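Local coordinates for chorismate mutase protein (Bartonella henselae, PDB 3RMI) that probably catalyses the rearrangement of chorismate to prephenate, the branch-point step towards phenylalanine and tyrosine, as an all-helical dimer, at residues A[37-42]-A[92-97]; A[61-66]-A[79-84]. All coordinates share one frame; numbering follows the deposited sequence.

In the fold
The chain is built from three helices, 4-48, 56-72 and 77-106. Interaction 1 joins the first helix to the third, through 37-42 and 92-97. Interaction 2 joins the second to the third, through 61-66 and 79-84. Helix 77-106 is therefore shared, and both segments of interaction 2 fall in sequence between those of interaction 1. The two contacts do not touch: their centres are about 18 Å apart and their nearest atoms about 7 Å. Both reach the same bound D-malate and both pack against the second subunit. Together they probably help to line one ligand pocket, consistent with the active site of an AroQ-type chorismate mutase.

Interaction 1: A[37-42]-A[92-97]. With MLT (D-malate), chain D; EDO (1,2-ethanediol), chain B.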
loop_
_atom_site.group_PDB
_atom_site.type_symbol
_atom_site.label_atom_id
_atom_site.label_comp_id
_atom_site.label_asym_id
_atom_site.label_seq_id
_atom_site.Cartn_x
_atom_site.Cartn_y
_atom_site.Cartn_z
ATOM N N ARG A 37 7.247 -10.933 -4.629
ATOM C CA ARG A 37 8.225 -11.929 -4.989
ATOM C C ARG A 37 8.611 -12.710 -3.738
ATOM O O ARG A 37 8.648 -13.926 -3.783
ATOM C CB ARG A 37 9.444 -11.309 -5.678
ATOM C CG ARG A 37 9.260 -11.277 -7.194
ATOM C CD ARG A 37 10.001 -10.125 -7.927
ATOM N NE ARG A 37 11.453 -10.346 -8.016
ATOM C CZ ARG A 37 12.101 -10.977 -8.997
ATOM N NH1 ARG A 37 11.451 -11.497 -10.025
ATOM N NH2 ARG A 37 13.425 -11.093 -8.943
ATOM N N CYS A 38 8.820 -12.028 -2.615
ATOM C CA CYS A 38 9.177 -12.720 -1.363
ATOM C C CYS A 38 8.061 -13.551 -0.829
ATOM O O CYS A 38 8.272 -14.701 -0.511
ATOM C CB CYS A 38 9.581 -11.752 -0.264
ATOM S SG CYS A 38 11.164 -11.093 -0.532
ATOM N N THR A 39 6.868 -12.984 -0.720
ATOM C CA THR A 39 5.763 -13.751 -0.148
ATOM C C THR A 39 5.384 -14.909 -1.033
ATOM O O THR A 39 4.786 -15.863 -0.560
ATOM C CB THR A 39 4.516 -12.917 0.118
ATOM O OG1 THR A 39 4.090 -12.273 -1.098
ATOM C CG2 THR A 39 4.775 -11.905 1.213
ATOM N N GLN A 40 5.690 -14.849 -2.312
ATOM C CA GLN A 40 5.414 -15.984 -3.196
ATOM C C GLN A 40 6.444 -17.077 -2.992
ATOM O O GLN A 40 6.125 -18.261 -3.135
ATOM C CB GLN A 40 5.356 -15.553 -4.681
ATOM C CG GLN A 40 3.999 -14.897 -5.054
ATOM C CD GLN A 40 4.012 -14.016 -6.352
ATOM O OE1 GLN A 40 4.887 -14.152 -7.224
ATOM N NE2 GLN A 40 3.023 -13.131 -6.472
ATOM N N ALA A 41 7.678 -16.688 -2.669
ATOM C CA ALA A 41 8.686 -17.661 -2.309
ATOM C C ALA A 41 8.291 -18.316 -0.968
ATOM O O ALA A 41 8.431 -19.520 -0.810
ATOM C CB ALA A 41 10.080 -17.036 -2.266
ATOM N N ILE A 42 7.709 -17.555 -0.047
ATOM C CA ILE A 42 7.162 -18.136 1.191
ATOM C C ILE A 42 6.005 -19.069 0.871
ATOM O O ILE A 42 5.918 -20.144 1.441
ATOM C CB ILE A 42 6.719 -17.060 2.234
ATOM C CG1 ILE A 42 7.949 -16.304 2.756
ATOM C CG2 ILE A 42 5.935 -17.712 3.423
ATOM C CD1 ILE A 42 7.619 -15.114 3.684
ATOM N N VAL A 92 -2.446 -14.102 1.761
ATOM C CA VAL A 92 -3.064 -15.324 2.239
ATOM C C VAL A 92 -3.798 -15.998 1.079
ATOM O O VAL A 92 -3.692 -17.221 0.889
ATOM C CB VAL A 92 -3.994 -15.034 3.453
ATOM C CG1 VAL A 92 -5.002 -16.119 3.619
ATOM C CG2 VAL A 92 -3.162 -14.841 4.732
ATOM N N HIS A 93 -4.515 -15.200 0.282
ATOM C CA HIS A 93 -5.075 -15.693 -0.969
ATOM C C HIS A 93 -3.999 -16.341 -1.842
ATOM O O HIS A 93 -4.189 -17.444 -2.359
ATOM C CB HIS A 93 -5.767 -14.572 -1.773
ATOM C CG HIS A 93 -6.305 -15.025 -3.107
ATOM N ND1 HIS A 93 -5.868 -14.504 -4.309
ATOM C CD2 HIS A 93 -7.222 -15.975 -3.424
ATOM C CE1 HIS A 93 -6.500 -15.102 -5.305
ATOM N NE2 HIS A 93 -7.326 -15.997 -4.794
ATOM N N GLN A 94 -2.870 -15.660 -2.023
ATOM C CA GLN A 94 -1.846 -16.186 -2.913
ATOM C C GLN A 94 -1.243 -17.478 -2.387
ATOM O O GLN A 94 -0.902 -18.370 -3.167
ATOM C CB GLN A 94 -0.752 -15.169 -3.152
ATOM C CG GLN A 94 -1.058 -14.240 -4.305
ATOM C CD GLN A 94 0.128 -13.341 -4.664
ATOM O OE1 GLN A 94 1.273 -13.589 -4.248
ATOM N NE2 GLN A 94 -0.147 -12.289 -5.429
ATOM N N HIS A 95 -1.108 -17.571 -1.069
ATOM C CA HIS A 95 -0.605 -18.782 -0.445
ATOM C C HIS A 95 -1.539 -19.949 -0.691
ATOM O O HIS A 95 -1.092 -21.056 -0.969
ATOM C CB HIS A 95 -0.420 -18.570 1.061
ATOM C CG HIS A 95 0.800 -17.776 1.414
ATOM N ND1 HIS A 95 1.150 -17.496 2.714
ATOM C CD2 HIS A 95 1.767 -17.234 0.640
ATOM C CE1 HIS A 95 2.274 -16.805 2.727
ATOM N NE2 HIS A 95 2.672 -16.635 1.480
ATOM N N GLU A 96 -2.834 -19.698 -0.584
ATOM C CA GLU A 96 -3.833 -20.724 -0.856
ATOM C C GLU A 96 -3.833 -21.142 -2.330
ATOM O O GLU A 96 -3.976 -22.336 -2.629
ATOM C CB GLU A 96 -5.229 -20.250 -0.419
ATOM C CG GLU A 96 -5.366 -20.105 1.116
ATOM C CD GLU A 96 -6.656 -19.410 1.586
ATOM O OE1 GLU A 96 -7.343 -18.720 0.776
ATOM O OE2 GLU A 96 -6.964 -19.553 2.798
ATOM N N VAL A 97 -3.662 -20.182 -3.246
ATOM C CA VAL A 97 -3.616 -20.505 -4.687
ATOM C C VAL A 97 -2.404 -21.378 -5.046
ATOM O O VAL A 97 -2.520 -22.341 -5.808
ATOM C CB VAL A 97 -3.664 -19.233 -5.585
ATOM C CG1 VAL A 97 -3.316 -19.571 -7.053
ATOM C CG2 VAL A 97 -5.056 -18.596 -5.503
HETATM C C1 MLT D . 3.654 -14.643 5.457
HETATM O O1 MLT D . 3.696 -15.819 5.933
HETATM O O2 MLT D . 2.589 -14.367 4.922
HETATM C C2 MLT D . 4.801 -13.658 5.496
HETATM O O3 MLT D . 5.499 -14.039 6.641
HETATM C C3 MLT D . 4.645 -12.141 5.633
HETATM C C4 MLT D . 3.287 -11.473 5.337
HETATM O O4 MLT D . 2.214 -11.808 5.963
HETATM O O5 MLT D . 3.210 -10.523 4.507
HETATM C C1 EDO B . 1.835 -9.701 -8.197
HETATM O O1 EDO B . 1.507 -9.191 -9.495
HETATM C C2 EDO B . 0.887 -9.068 -7.187
HETATM O O2 EDO B . 0.143 -10.100 -6.538
#
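His95 reaches from helix 77-106 to the backbone of Thr39 on helix 4-48. The segment axes come within 9.5 Å and cross at -42°. From CB of His95, CG lies anti to the carbonyl carbon, which swings the ring toward helix 4-48. CD2 lies 3.5 Å from Thr39 O. NE2 gives its N-H to the same Thr39 O at 3.0 Å. The oxygen sits close to the ring plane, with the donor tilted from the carbonyl plane of Thr39 and a bent N-H...O angle of 141°. CE1 meets Ile42 CG2 at 3.8 Å, with the methyl oblique to the ring. It also lies 3.3 Å from D-malate O2, while malate O1 is at the ring edge, in plane. ND1, 4.1 Å from malate O2, makes no bond to it. The bond to Thr39 thus helps fix the ring's rotation beside one carboxylate of the ligand. Ile42 also lines the ligand: its CD1 is in van der Waals contact with malate C2, 3.7 Å away.

Away from the ligand, two amides meet. Gln40 NE2 donates to Gln94 OE1 at 2.9 Å. The acceptor lies close to the amide plane of Gln40, but the nitrogen stands above the carbonyl plane of Gln94 and uses neither lone pair. The amide planes are turned 49° apart. Gln40 CG is anti to its own carbonyl carbon, and the extended chain carries the amide across to Gln94.

Hydrogen bonds to the malate come from Arg35, Lys46, Arg58 and Gln62, and from Arg18 of the second subunit. This basic pocket between helices, completed by the partner chain, is characteristic of the AroQ-type chorismate mutase active site. Malate, a dicarboxylate, probably occupies part of the chorismate position.

Interaction 2: A[61-66]-A[79-84]; sequences YQIKRL and FAEKFL. With MLT (D-malate), chain D.
Ile63 and Glu81 bring their helices closest, with CA atoms 6.0 Å apart. The segments run roughly antiparallel, their N-to-C directions 147° apart, and the axes approach to 9.4 Å. A second close pair, Leu66 and Ala80, follows along the interface.

Leu84 makes the main apolar contact. Its CG is anti to the backbone N (chi1 179°), which directs the branch at the opposite helix. There CD2 lies over the backbone of Gln62 and is 3.5 Å from Gln62 O. The same methyl meets Ile63 CG1 at 3.8 Å and Gln62 CB at 3.9 Å. The methyl rests on the main chain and two side chains. Leu66 reaches back the other way. Its CD2 is 4.0 Å from Leu84 CB, and it also lies near the carbonyl oxygen of Ala80. Ala80 CB and Leu66 CD2 also touch, loosely.

Helices 56-72 and 77-106 are joined by a short turn, so this packing closes a helical hairpin, the second and third helices of the three-helix AroQ-type chain. Arg35 of helix 4-48 touches both Gln62 and Leu84, and Leu84 also packs on Asp25 of the second subunit.

Ile63 CG2 lies against the aliphatic stem and carboxyl carbon of Glu81, 3.7 Å from CD. The methyl meets the carboxylate by van der Waals contact, with both oxygens about equally near. The charge of Glu81 is paired elsewhere, in a salt bridge from OE1 to Arg67.

Gln62 does two jobs. Its CB packs on Leu84, while its chain extends beyond CG to the ligand. There NE2 donates to D-malate O4 at 2.9 Å, with a nearly straight N-H...O angle of 165°.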
loop_
_atom_site.group_PDB
_atom_site.type_symbol
_atom_site.label_atom_id
_atom_site.label_comp_id
_atom_site.label_asym_id
_atom_site.label_seq_id
_atom_site.Cartn_x
_atom_site.Cartn_y
_atom_site.Cartn_z
ATOM N N TYR A 61 2.916 -10.246 15.147
ATOM C CA TYR A 61 4.205 -9.556 15.220
ATOM C C TYR A 61 4.292 -8.431 14.169
ATOM O O TYR A 61 4.699 -7.317 14.465
ATOM C CB TYR A 61 5.357 -10.577 15.028
ATOM C CG TYR A 61 6.720 -9.949 14.796
ATOM C CD1 TYR A 61 7.487 -9.450 15.864
ATOM C CD2 TYR A 61 7.238 -9.830 13.504
ATOM C CE1 TYR A 61 8.749 -8.854 15.637
ATOM C CE2 TYR A 61 8.478 -9.228 13.276
ATOM C CZ TYR A 61 9.225 -8.746 14.335
ATOM O OH TYR A 61 10.452 -8.180 14.084
ATOM N N GLN A 62 3.905 -8.742 12.943
ATOM C CA GLN A 62 4.033 -7.779 11.851
ATOM C C GLN A 62 3.188 -6.542 12.181
ATOM O O GLN A 62 3.611 -5.430 11.966
ATOM C CB GLN A 62 3.574 -8.379 10.519
ATOM C CG GLN A 62 4.358 -9.551 9.940
ATOM C CD GLN A 62 3.785 -9.995 8.606
ATOM O OE1 GLN A 62 4.091 -9.402 7.575
ATOM N NE2 GLN A 62 2.943 -11.021 8.612
ATOM N N ILE A 63 2.010 -6.756 12.748
ATOM C CA ILE A 63 1.112 -5.672 13.081
ATOM C C ILE A 63 1.649 -4.828 14.240
ATOM O O ILE A 63 1.648 -3.600 14.128
ATOM C CB ILE A 63 -0.312 -6.184 13.417
ATOM C CG1 ILE A 63 -1.023 -6.643 12.139
ATOM C CG2 ILE A 63 -1.142 -5.092 14.090
ATOM C CD1 ILE A 63 -2.274 -7.494 12.423
ATOM N N LYS A 64 2.091 -5.456 15.341
ATOM C CA LYS A 64 2.573 -4.685 16.490
ATOM C C LYS A 64 3.779 -3.871 16.043
ATOM O O LYS A 64 3.881 -2.686 16.338
ATOM C CB LYS A 64 2.889 -5.547 17.762
ATOM N N ARG A 65 4.669 -4.513 15.293
ATOM C CA ARG A 65 5.892 -3.864 14.831
ATOM C C ARG A 65 5.594 -2.672 13.930
ATOM O O ARG A 65 6.145 -1.608 14.104
ATOM C CB ARG A 65 6.752 -4.874 14.104
ATOM C CG ARG A 65 8.054 -4.323 13.565
ATOM C CD ARG A 65 8.713 -5.342 12.631
ATOM N NE ARG A 65 9.765 -4.765 11.796
ATOM C CZ ARG A 65 9.591 -4.307 10.555
ATOM N NH1 ARG A 65 8.385 -4.336 9.909
ATOM N NH2 ARG A 65 10.668 -3.824 9.931
ATOM N N LEU A 66 4.695 -2.837 12.987
ATOM C CA LEU A 66 4.429 -1.756 12.064
ATOM C C LEU A 66 3.715 -0.607 12.771
ATOM O O LEU A 66 3.943 0.563 12.472
ATOM C CB LEU A 66 3.644 -2.249 10.842
ATOM C CG LEU A 66 3.847 -1.382 9.592
ATOM C CD1 LEU A 66 5.337 -1.420 9.156
ATOM C CD2 LEU A 66 2.935 -1.825 8.452
ATOM N N PHE A 79 -4.112 3.225 10.524
ATOM C CA PHE A 79 -4.056 3.107 9.082
ATOM C C PHE A 79 -2.910 2.211 8.643
ATOM O O PHE A 79 -3.081 1.414 7.724
ATOM C CB PHE A 79 -3.975 4.459 8.388
ATOM C CG PHE A 79 -4.128 4.354 6.897
ATOM C CD1 PHE A 79 -5.358 4.007 6.340
ATOM C CD2 PHE A 79 -3.036 4.552 6.045
ATOM C CE1 PHE A 79 -5.497 3.863 4.938
ATOM C CE2 PHE A 79 -3.174 4.428 4.656
ATOM C CZ PHE A 79 -4.397 4.086 4.102
ATOM N N ALA A 80 -1.760 2.313 9.302
ATOM C CA ALA A 80 -0.687 1.349 9.072
ATOM C C ALA A 80 -1.223 -0.090 9.168
ATOM O O ALA A 80 -0.952 -0.920 8.312
ATOM C CB ALA A 80 0.474 1.569 10.059
ATOM N N GLU A 81 -2.005 -0.370 10.201
ATOM C CA GLU A 81 -2.572 -1.711 10.413
ATOM C C GLU A 81 -3.559 -2.085 9.324
ATOM O O GLU A 81 -3.513 -3.185 8.821
ATOM C CB GLU A 81 -3.285 -1.811 11.778
ATOM C CG GLU A 81 -3.758 -3.231 12.108
ATOM C CD GLU A 81 -4.327 -3.395 13.499
ATOM O OE1 GLU A 81 -4.034 -2.557 14.395
ATOM O OE2 GLU A 81 -5.084 -4.377 13.688
ATOM N N LYS A 82 -4.471 -1.176 9.007
ATOM C CA LYS A 82 -5.438 -1.360 7.928
ATOM C C LYS A 82 -4.716 -1.687 6.620
ATOM O O LYS A 82 -5.132 -2.571 5.864
ATOM C CB LYS A 82 -6.270 -0.079 7.755
ATOM C CG LYS A 82 -7.686 -0.297 7.225
ATOM C CD LYS A 82 -8.548 1.002 7.168
ATOM C CE LYS A 82 -9.815 0.777 6.265
ATOM N NZ LYS A 82 -10.706 1.981 6.035
ATOM N N PHE A 83 -3.626 -0.967 6.364
ATOM C CA PHE A 83 -2.825 -1.165 5.152
ATOM C C PHE A 83 -2.134 -2.526 5.137
ATOM O O PHE A 83 -2.197 -3.262 4.145
ATOM C CB PHE A 83 -1.803 -0.045 5.009
ATOM C CG PHE A 83 -0.740 -0.320 3.977
ATOM C CD1 PHE A 83 -1.041 -0.373 2.659
ATOM C CD2 PHE A 83 0.569 -0.551 4.355
ATOM C CE1 PHE A 83 -0.053 -0.650 1.720
ATOM C CE2 PHE A 83 1.538 -0.816 3.421
ATOM C CZ PHE A 83 1.214 -0.861 2.105
ATOM N N LEU A 84 -1.482 -2.877 6.234
ATOM C CA LEU A 84 -0.835 -4.174 6.307
ATOM C C LEU A 84 -1.848 -5.319 6.171
ATOM O O LEU A 84 -1.596 -6.305 5.475
ATOM C CB LEU A 84 -0.060 -4.289 7.607
ATOM C CG LEU A 84 0.692 -5.585 7.897
ATOM C CD1 LEU A 84 1.786 -5.878 6.872
ATOM C CD2 LEU A 84 1.269 -5.492 9.313
HETATM C C1 MLT D . 3.654 -14.643 5.457
HETATM O O1 MLT D . 3.696 -15.819 5.933
HETATM O O2 MLT D . 2.589 -14.367 4.922
HETATM C C2 MLT D . 4.801 -13.658 5.496
HETATM O O3 MLT D . 5.499 -14.039 6.641
HETATM C C3 MLT D . 4.645 -12.141 5.633
HETATM C C4 MLT D . 3.287 -11.473 5.337
HETATM O O4 MLT D . 2.214 -11.808 5.963
HETATM O O5 MLT D . 3.210 -10.523 4.507
#